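Local coordinates for peptide ABC transporter, peptide-binding protein (Thermus thermophilus, PDB 2D5W) that binds oligopeptides, captured here with a pentapeptide in place, and probably hands them to an ABC transporter that carries peptides across the membrane, at residues F196-P199 against Q200-N203; E525-K528 against Q529-R533; W593-A596 against K597-L600. One frame throughout, in Å; residues are numbered along the deposited sequence.

Interaction 1. Residues F196-P199 against Q200-N203; sequences FATP and QALN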
loop_
_atom_site.group_PDB
_atom_site.type_symbol
_atom_site.label_atom_id
_atom_site.label_comp_id
_atom_site.label_asym_id
_atom_site.label_seq_id
_atom_site.Cartn_x
_atom_site.Cartn_y
_atom_site.Cartn_z
ATOM N N PHE A 196 -0.662 -21.154 4.229
ATOM C CA PHE A 196 0.183 -20.559 5.262
ATOM C C PHE A 196 -0.263 -19.155 5.664
ATOM O O PHE A 196 0.518 -18.420 6.274
ATOM C CB PHE A 196 1.621 -20.451 4.743
ATOM C CG PHE A 196 2.232 -21.759 4.333
ATOM C CD1 PHE A 196 2.892 -22.554 5.261
ATOM C CD2 PHE A 196 2.160 -22.188 3.010
ATOM C CE1 PHE A 196 3.478 -23.761 4.880
ATOM C CE2 PHE A 196 2.742 -23.394 2.619
ATOM C CZ PHE A 196 3.402 -24.180 3.555
ATOM N N ALA A 197 -1.500 -18.772 5.361
ATOM C CA ALA A 197 -1.898 -17.400 5.653
ATOM C C ALA A 197 -3.287 -17.134 6.204
ATOM O O ALA A 197 -3.653 -15.972 6.378
ATOM C CB ALA A 197 -1.674 -16.545 4.400
ATOM N N THR A 198 -4.061 -18.176 6.481
ATOM C CA THR A 198 -5.404 -17.985 7.026
ATOM C C THR A 198 -5.349 -18.096 8.545
ATOM O O THR A 198 -4.407 -18.658 9.101
ATOM C CB THR A 198 -6.387 -19.035 6.501
ATOM O OG1 THR A 198 -5.934 -20.336 6.892
ATOM C CG2 THR A 198 -6.495 -18.960 4.982
ATOM N N PRO A 199 -6.371 -17.577 9.243
ATOM C CA PRO A 199 -6.392 -17.637 10.709
ATOM C C PRO A 199 -6.201 -19.029 11.311
ATOM O O PRO A 199 -5.350 -19.225 12.179
ATOM C CB PRO A 199 -7.754 -17.041 11.060
ATOM C CG PRO A 199 -7.989 -16.058 9.945
ATOM C CD PRO A 199 -7.540 -16.838 8.728
ATOM N N GLN A 200 -6.990 -19.998 10.859
ATOM C CA GLN A 200 -6.885 -21.345 11.410
ATOM C C GLN A 200 -5.514 -21.969 11.172
ATOM O O GLN A 200 -4.957 -22.607 12.064
ATOM C CB GLN A 200 -8.007 -22.240 10.856
ATOM C CG GLN A 200 -7.995 -22.454 9.347
ATOM C CD GLN A 200 -7.098 -23.596 8.915
ATOM O OE1 GLN A 200 -6.881 -23.809 7.722
ATOM N NE2 GLN A 200 -6.579 -24.345 9.881
ATOM N N ALA A 201 -4.962 -21.771 9.982
ATOM C CA ALA A 201 -3.650 -22.326 9.664
ATOM C C ALA A 201 -2.579 -21.711 10.557
ATOM O O ALA A 201 -1.748 -22.417 11.131
ATOM C CB ALA A 201 -3.311 -22.077 8.197
ATOM N N LEU A 202 -2.606 -20.389 10.678
ATOM C CA LEU A 202 -1.628 -19.683 11.488
ATOM C C LEU A 202 -1.755 -20.018 12.969
ATOM O O LEU A 202 -0.749 -20.160 13.664
ATOM C CB LEU A 202 -1.755 -18.172 11.271
ATOM C CG LEU A 202 -1.345 -17.722 9.865
ATOM C CD1 LEU A 202 -1.741 -16.272 9.650
ATOM C CD2 LEU A 202 0.155 -17.921 9.672
ATOM N N ASN A 203 -2.985 -20.153 13.457
ATOM C CA ASN A 203 -3.189 -20.478 14.863
ATOM C C ASN A 203 -2.681 -21.879 15.182
ATOM O O ASN A 203 -2.347 -22.173 16.327
ATOM C CB ASN A 203 -4.667 -20.351 15.239
ATOM C CG ASN A 203 -5.121 -18.905 15.315
ATOM O OD1 ASN A 203 -4.307 -17.996 15.515
ATOM N ND2 ASN A 203 -6.425 -18.685 15.179
#
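The chain leaves Thr-198 in an extended conformation (psi 161°) and turns at once into helix 199-203, where Leu-202 N donates to Thr-198 O at 3.0 Å, almost straight at 169°, and Asn-203 N to Pro-199 O at 2.8 Å. Thr-198 is thus the N-cap and Pro-199 the first residue of the turn, a place that suits a proline, since no helical bond is asked of its missing N-H. The threonine hydroxyl is turned in between its own backbone N and carbonyl carbon, chi1 61°, which sets OG1 against the methyl of Ala-201, 3.4 Å from its CB. Gln-200 also folds back toward this oxygen: its chain bends at chi2, bringing OE1 to 3.7 Å from Thr-198 OG1, too long to count as a firm polar bond. Leu-202, which is buried, turns toward the preceding loop. Its CG lies 3.3 Å from Thr-198 O, while CD2 reaches Phe-196 O at 3.5 Å and CD1 meets Ala-197 O, so that the branched end rests among three successive carbonyls. Beyond them it packs on Leu-215 and Trp-218 of strand 213-219 and on Met-207 and Tyr-209. The amide of Asn-203 passes beside Pro-199 O without bonding to it; its OD1 instead accepts from Trp-218 N and ties the turn to the strand. Ala-201, three residues after the cap, has no side-chain acceptor to return a bond to Thr-198 N, so no capping box forms. Thr-198 N is buried with no partner in the model, and this short helix start therefore relies on main-chain bonds and the apolar seat of Leu-202, at the price of one unsatisfied amide.

Interaction 2. Residues E525-K528 against Q529-R533; sequences ERRK and QLFWR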
loop_
_atom_site.group_PDB
_atom_site.type_symbol
_atom_site.label_atom_id
_atom_site.label_comp_id
_atom_site.label_asym_id
_atom_site.label_seq_id
_atom_site.Cartn_x
_atom_site.Cartn_y
_atom_site.Cartn_z
ATOM N N GLU A 525 17.250 16.089 -11.070
ATOM C CA GLU A 525 16.536 17.109 -11.829
ATOM C C GLU A 525 15.941 16.600 -13.135
ATOM O O GLU A 525 14.784 16.894 -13.441
ATOM C CB GLU A 525 17.445 18.308 -12.108
ATOM C CG GLU A 525 16.714 19.473 -12.760
ATOM C CD GLU A 525 15.458 19.868 -12.000
ATOM O OE1 GLU A 525 15.572 20.259 -10.818
ATOM O OE2 GLU A 525 14.355 19.783 -12.583
ATOM N N ARG A 526 16.712 15.845 -13.910
ATOM C CA ARG A 526 16.187 15.324 -15.166
ATOM C C ARG A 526 15.050 14.354 -14.864
ATOM O O ARG A 526 14.045 14.327 -15.568
ATOM C CB ARG A 526 17.283 14.618 -15.974
ATOM C CG ARG A 526 16.806 14.030 -17.305
ATOM C CD ARG A 526 16.079 15.073 -18.149
ATOM N NE ARG A 526 15.653 14.552 -19.446
ATOM C CZ ARG A 526 14.849 15.202 -20.282
ATOM N NH1 ARG A 526 14.512 14.657 -21.443
ATOM N NH2 ARG A 526 14.373 16.396 -19.952
ATOM N N ARG A 527 15.214 13.562 -13.809
ATOM C CA ARG A 527 14.187 12.607 -13.410
ATOM C C ARG A 527 12.893 13.356 -13.092
ATOM O O ARG A 527 11.809 12.958 -13.524
ATOM C CB ARG A 527 14.654 11.810 -12.188
ATOM C CG ARG A 527 13.642 10.795 -11.686
ATOM C CD ARG A 527 14.274 9.847 -10.684
ATOM N NE ARG A 527 14.675 10.494 -9.438
ATOM C CZ ARG A 527 15.921 10.533 -8.973
ATOM N NH1 ARG A 527 16.172 11.132 -7.819
ATOM N NH2 ARG A 527 16.921 9.999 -9.665
ATOM N N LYS A 528 13.016 14.451 -12.351
ATOM C CA LYS A 528 11.854 15.256 -11.999
ATOM C C LYS A 528 11.192 15.830 -13.257
ATOM O O LYS A 528 9.968 15.820 -13.376
ATOM C CB LYS A 528 12.262 16.392 -11.055
ATOM C CG LYS A 528 11.099 17.256 -10.573
ATOM C CD LYS A 528 11.582 18.442 -9.744
ATOM C CE LYS A 528 12.347 18.000 -8.508
ATOM N NZ LYS A 528 12.809 19.169 -7.706
ATOM N N GLN A 529 11.997 16.323 -14.195
ATOM C CA GLN A 529 11.451 16.892 -15.428
ATOM C C GLN A 529 10.585 15.877 -16.168
ATOM O O GLN A 529 9.503 16.207 -16.646
ATOM C CB GLN A 529 12.579 17.361 -16.356
ATOM C CG GLN A 529 13.522 18.382 -15.741
ATOM C CD GLN A 529 14.583 18.861 -16.715
ATOM O OE1 GLN A 529 15.129 18.078 -17.495
ATOM N NE2 GLN A 529 14.893 20.151 -16.664
ATOM N N LEU A 530 11.065 14.642 -16.263
ATOM C CA LEU A 530 10.322 13.594 -16.948
ATOM C C LEU A 530 9.034 13.253 -16.205
ATOM O O LEU A 530 7.979 13.107 -16.820
ATOM C CB LEU A 530 11.201 12.351 -17.109
ATOM C CG LEU A 530 12.394 12.560 -18.049
ATOM C CD1 LEU A 530 13.373 11.404 -17.923
ATOM C CD2 LEU A 530 11.897 12.697 -19.477
ATOM N N PHE A 531 9.116 13.129 -14.883
ATOM C CA PHE A 531 7.927 12.829 -14.094
ATOM C C PHE A 531 6.918 13.976 -14.160
ATOM O O PHE A 531 5.709 13.748 -14.093
ATOM C CB PHE A 531 8.311 12.545 -12.641
ATOM C CG PHE A 531 8.511 11.085 -12.341
ATOM C CD1 PHE A 531 7.417 10.238 -12.175
ATOM C CD2 PHE A 531 9.793 10.553 -12.227
ATOM C CE1 PHE A 531 7.597 8.884 -11.897
ATOM C CE2 PHE A 531 9.983 9.198 -11.950
ATOM C CZ PHE A 531 8.882 8.364 -11.784
ATOM N N TRP A 532 7.407 15.208 -14.290
ATOM C CA TRP A 532 6.508 16.353 -14.377
ATOM C C TRP A 532 5.727 16.298 -15.681
ATOM O O TRP A 532 4.528 16.576 -15.707
ATOM C CB TRP A 532 7.296 17.663 -14.267
ATOM C CG TRP A 532 7.499 18.096 -12.843
ATOM C CD1 TRP A 532 7.606 17.285 -11.745
ATOM C CD2 TRP A 532 7.611 19.440 -12.360
ATOM N NE1 TRP A 532 7.771 18.042 -10.611
ATOM C CE2 TRP A 532 7.781 19.367 -10.959
ATOM C CE3 TRP A 532 7.584 20.701 -12.973
ATOM C CZ2 TRP A 532 7.922 20.507 -10.160
ATOM C CZ3 TRP A 532 7.724 21.835 -12.177
ATOM C CH2 TRP A 532 7.891 21.728 -10.786
ATOM N N ARG A 533 6.397 15.917 -16.764
ATOM C CA ARG A 533 5.729 15.812 -18.053
ATOM C C ARG A 533 4.705 14.681 -17.989
ATOM O O ARG A 533 3.604 14.802 -18.521
ATOM C CB ARG A 533 6.751 15.554 -19.166
ATOM C CG ARG A 533 7.975 16.464 -19.095
ATOM C CD ARG A 533 7.594 17.895 -18.733
ATOM N NE ARG A 533 8.707 18.618 -18.120
ATOM C CZ ARG A 533 8.589 19.797 -17.517
ATOM N NH1 ARG A 533 9.655 20.383 -16.988
ATOM N NH2 ARG A 533 7.404 20.389 -17.436
HETATM O O HOH W 1 14.187 21.653 -14.420
#
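Glu-525 OE2 and Gln-529 NE2 share a water, which donates to the carboxylate at 2.6 Å and accepts from the amide at 2.8 Å. The other end of the same amide faces Arg-526: NH2 donates to Gln-529 OE1 at 3.1 Å in a nearly straight bond (167°). The oxygen lies in the guanidinium plane, but the donor stands above the amide plane, the two flat groups being 79° apart. A bend at chi2 (53°) folds the arginine back over the helix surface for this, and lays its guanidinium against Leu-530, whose CD2 sits over one face, 3.8 Å from NH1. With an alanine at Gln-529, the guanidinium of Arg-526 is likely to be freer to turn and the bridging water to lose its amide donor. These are neighbours one helical turn apart on helix 524-541, where the N-H groups of residues 529 to 532 bond in regular alpha fashion to the carbonyls of 525 to 528. Further round, Lys-528 runs alongside the indole of Trp-532, its CG over the face in a CH-pi contact 3.8 Å from the centroid of the five-membered ring. Arg-527 meets Phe-531 differently, its CG coming in at the ring edge, 3.9 Å from CD2, while its NH2 bonds to Glu-521 O. Leu-530 and Phe-531 turn toward helix 509-518, where both touch Ala-518.

Interaction 3. Residues W593-A596 against K597-L600; sequences WDQA and KYAL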
loop_
_atom_site.group_PDB
_atom_site.type_symbol
_atom_site.label_atom_id
_atom_site.label_comp_id
_atom_site.label_asym_id
_atom_site.label_seq_id
_atom_site.Cartn_x
_atom_site.Cartn_y
_atom_site.Cartn_z
ATOM N N TRP A 593 13.718 8.250 19.836
ATOM C CA TRP A 593 13.096 9.039 18.782
ATOM C C TRP A 593 12.034 9.951 19.377
ATOM O O TRP A 593 11.463 9.641 20.420
ATOM C CB TRP A 593 12.437 8.118 17.747
ATOM C CG TRP A 593 13.362 7.094 17.176
ATOM C CD1 TRP A 593 13.638 5.859 17.687
ATOM C CD2 TRP A 593 14.191 7.244 16.016
ATOM N NE1 TRP A 593 14.593 5.233 16.921
ATOM C CE2 TRP A 593 14.950 6.062 15.891
ATOM C CE3 TRP A 593 14.369 8.266 15.074
ATOM C CZ2 TRP A 593 15.876 5.870 14.858
ATOM C CZ3 TRP A 593 15.289 8.077 14.049
ATOM C CH2 TRP A 593 16.030 6.887 13.950
ATOM N N ASP A 594 11.787 11.083 18.729
ATOM C CA ASP A 594 10.748 11.998 19.183
ATOM C C ASP A 594 9.882 12.332 17.982
ATOM O O ASP A 594 10.381 12.743 16.934
ATOM C CB ASP A 594 11.317 13.289 19.766
ATOM C CG ASP A 594 10.228 14.171 20.355
ATOM O OD1 ASP A 594 9.725 13.848 21.455
ATOM O OD2 ASP A 594 9.853 15.171 19.711
ATOM N N GLN A 595 8.579 12.172 18.154
ATOM C CA GLN A 595 7.620 12.403 17.086
ATOM C C GLN A 595 7.515 13.829 16.547
ATOM O O GLN A 595 7.251 14.027 15.363
ATOM C CB GLN A 595 6.237 11.940 17.551
ATOM C CG GLN A 595 5.177 12.014 16.478
ATOM C CD GLN A 595 5.469 11.083 15.323
ATOM O OE1 GLN A 595 5.224 9.877 15.400
ATOM N NE2 GLN A 595 6.013 11.634 14.249
ATOM N N ALA A 596 7.729 14.815 17.408
ATOM C CA ALA A 596 7.603 16.218 17.019
ATOM C C ALA A 596 8.219 16.639 15.684
ATOM O O ALA A 596 7.528 17.193 14.826
ATOM C CB ALA A 596 8.140 17.109 18.134
ATOM N N LYS A 597 9.506 16.371 15.503
ATOM C CA LYS A 597 10.204 16.778 14.285
ATOM C C LYS A 597 9.702 16.172 12.975
ATOM O O LYS A 597 10.014 16.683 11.899
ATOM C CB LYS A 597 11.702 16.498 14.424
ATOM C CG LYS A 597 12.061 15.023 14.466
ATOM C CD LYS A 597 13.563 14.819 14.615
ATOM C CE LYS A 597 14.050 15.259 15.986
ATOM N NZ LYS A 597 13.424 14.458 17.077
ATOM N N TYR A 598 8.922 15.099 13.055
ATOM C CA TYR A 598 8.408 14.450 11.851
ATOM C C TYR A 598 6.929 14.740 11.624
ATOM O O TYR A 598 6.367 14.356 10.600
ATOM C CB TYR A 598 8.591 12.936 11.950
ATOM C CG TYR A 598 9.964 12.506 12.396
ATOM C CD1 TYR A 598 11.074 12.663 11.566
ATOM C CD2 TYR A 598 10.157 11.953 13.659
ATOM C CE1 TYR A 598 12.345 12.279 11.989
ATOM C CE2 TYR A 598 11.418 11.569 14.091
ATOM C CZ TYR A 598 12.507 11.734 13.255
ATOM O OH TYR A 598 13.752 11.361 13.704
ATOM N N ALA A 599 6.304 15.417 12.580
ATOM C CA ALA A 599 4.882 15.721 12.486
ATOM C C ALA A 599 4.607 17.186 12.193
ATOM O O ALA A 599 5.496 18.031 12.304
ATOM C CB ALA A 599 4.188 15.318 13.780
ATOM N N LEU A 600 3.367 17.476 11.813
ATOM C CA LEU A 600 2.953 18.844 11.532
ATOM C C LEU A 600 3.045 19.643 12.826
ATOM O O LEU A 600 2.919 19.083 13.917
ATOM C CB LEU A 600 1.513 18.869 11.016
ATOM C CG LEU A 600 1.258 18.264 9.635
ATOM C CD1 LEU A 600 -0.239 18.207 9.374
ATOM C CD2 LEU A 600 1.959 19.099 8.571
HETATM O O HOH W 2 13.809 11.668 16.593
HETATM O O HOH W 3 11.168 15.916 17.627
HETATM O O HOH W 4 5.071 18.520 15.667
#
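Lys-597 curls back on Asp-594: CG sits between its own backbone N and carbonyl carbon (chi1 68°), and further bends at chi3 and chi4 (62°) bring NZ beside the aspartate. The ammonium makes a weak 3.5 Å bond to Asp-594 O, yet stays 4.5 Å from OD2, beyond a salt bridge; Asp-594 OD1 pairs with Lys-591 instead. Two waters fill in. One accepts from Lys-597 NZ at 2.7 Å and from Lys-597 N, and donates to Asp-594 OD2, so the opposite charges are joined through it. The other accepts from Lys-597 NZ and Asp-594 N and donates to Tyr-598 OH at 2.9 Å. The same chi1 sets Lys-597 CG over the centre of the Tyr-598 ring. Tyr-598 OH, also hydrogen-bonded to Asp-50, comes in the plane of the Trp-593 indole at its edge, 3.4 Å from Trp-593 CE3. The backbone here makes a short 3-10 turn, Tyr-598 N bonding to Gln-595 O at 3.0 Å and Ala-599 N to Ala-596 O. The turn lies near the C terminus, far along the chain from strand 293-308, yet Gln-595 packs on Trp-296 and Val-298 of that strand and Leu-600 makes a backbone hydrogen bond with Phe-297 of the same strand, while Trp-593 meets Trp-577 edge-to-face.

Overall arrangement
Following the chain, interaction 1 comes first, in the link from helix 182-194 to strand 213-219, an outer strand of a five-stranded mixed sheet. Interaction 2 lies within helix 524-541, which packs on helix 509-518 and leads into strand 544-557. Interaction 3 follows near the C terminus, beside strand 293-308, itself the antiparallel neighbour of strand 544-557. Each joins residues only a few positions apart, so none closes a long loop; the three stand in series, without nesting or crossing. Interactions 1 and 2 fall on opposite sides of the chain's centre, their own centres about 45 Å apart, whereas interactions 2 and 3 are about 30 Å apart between centres.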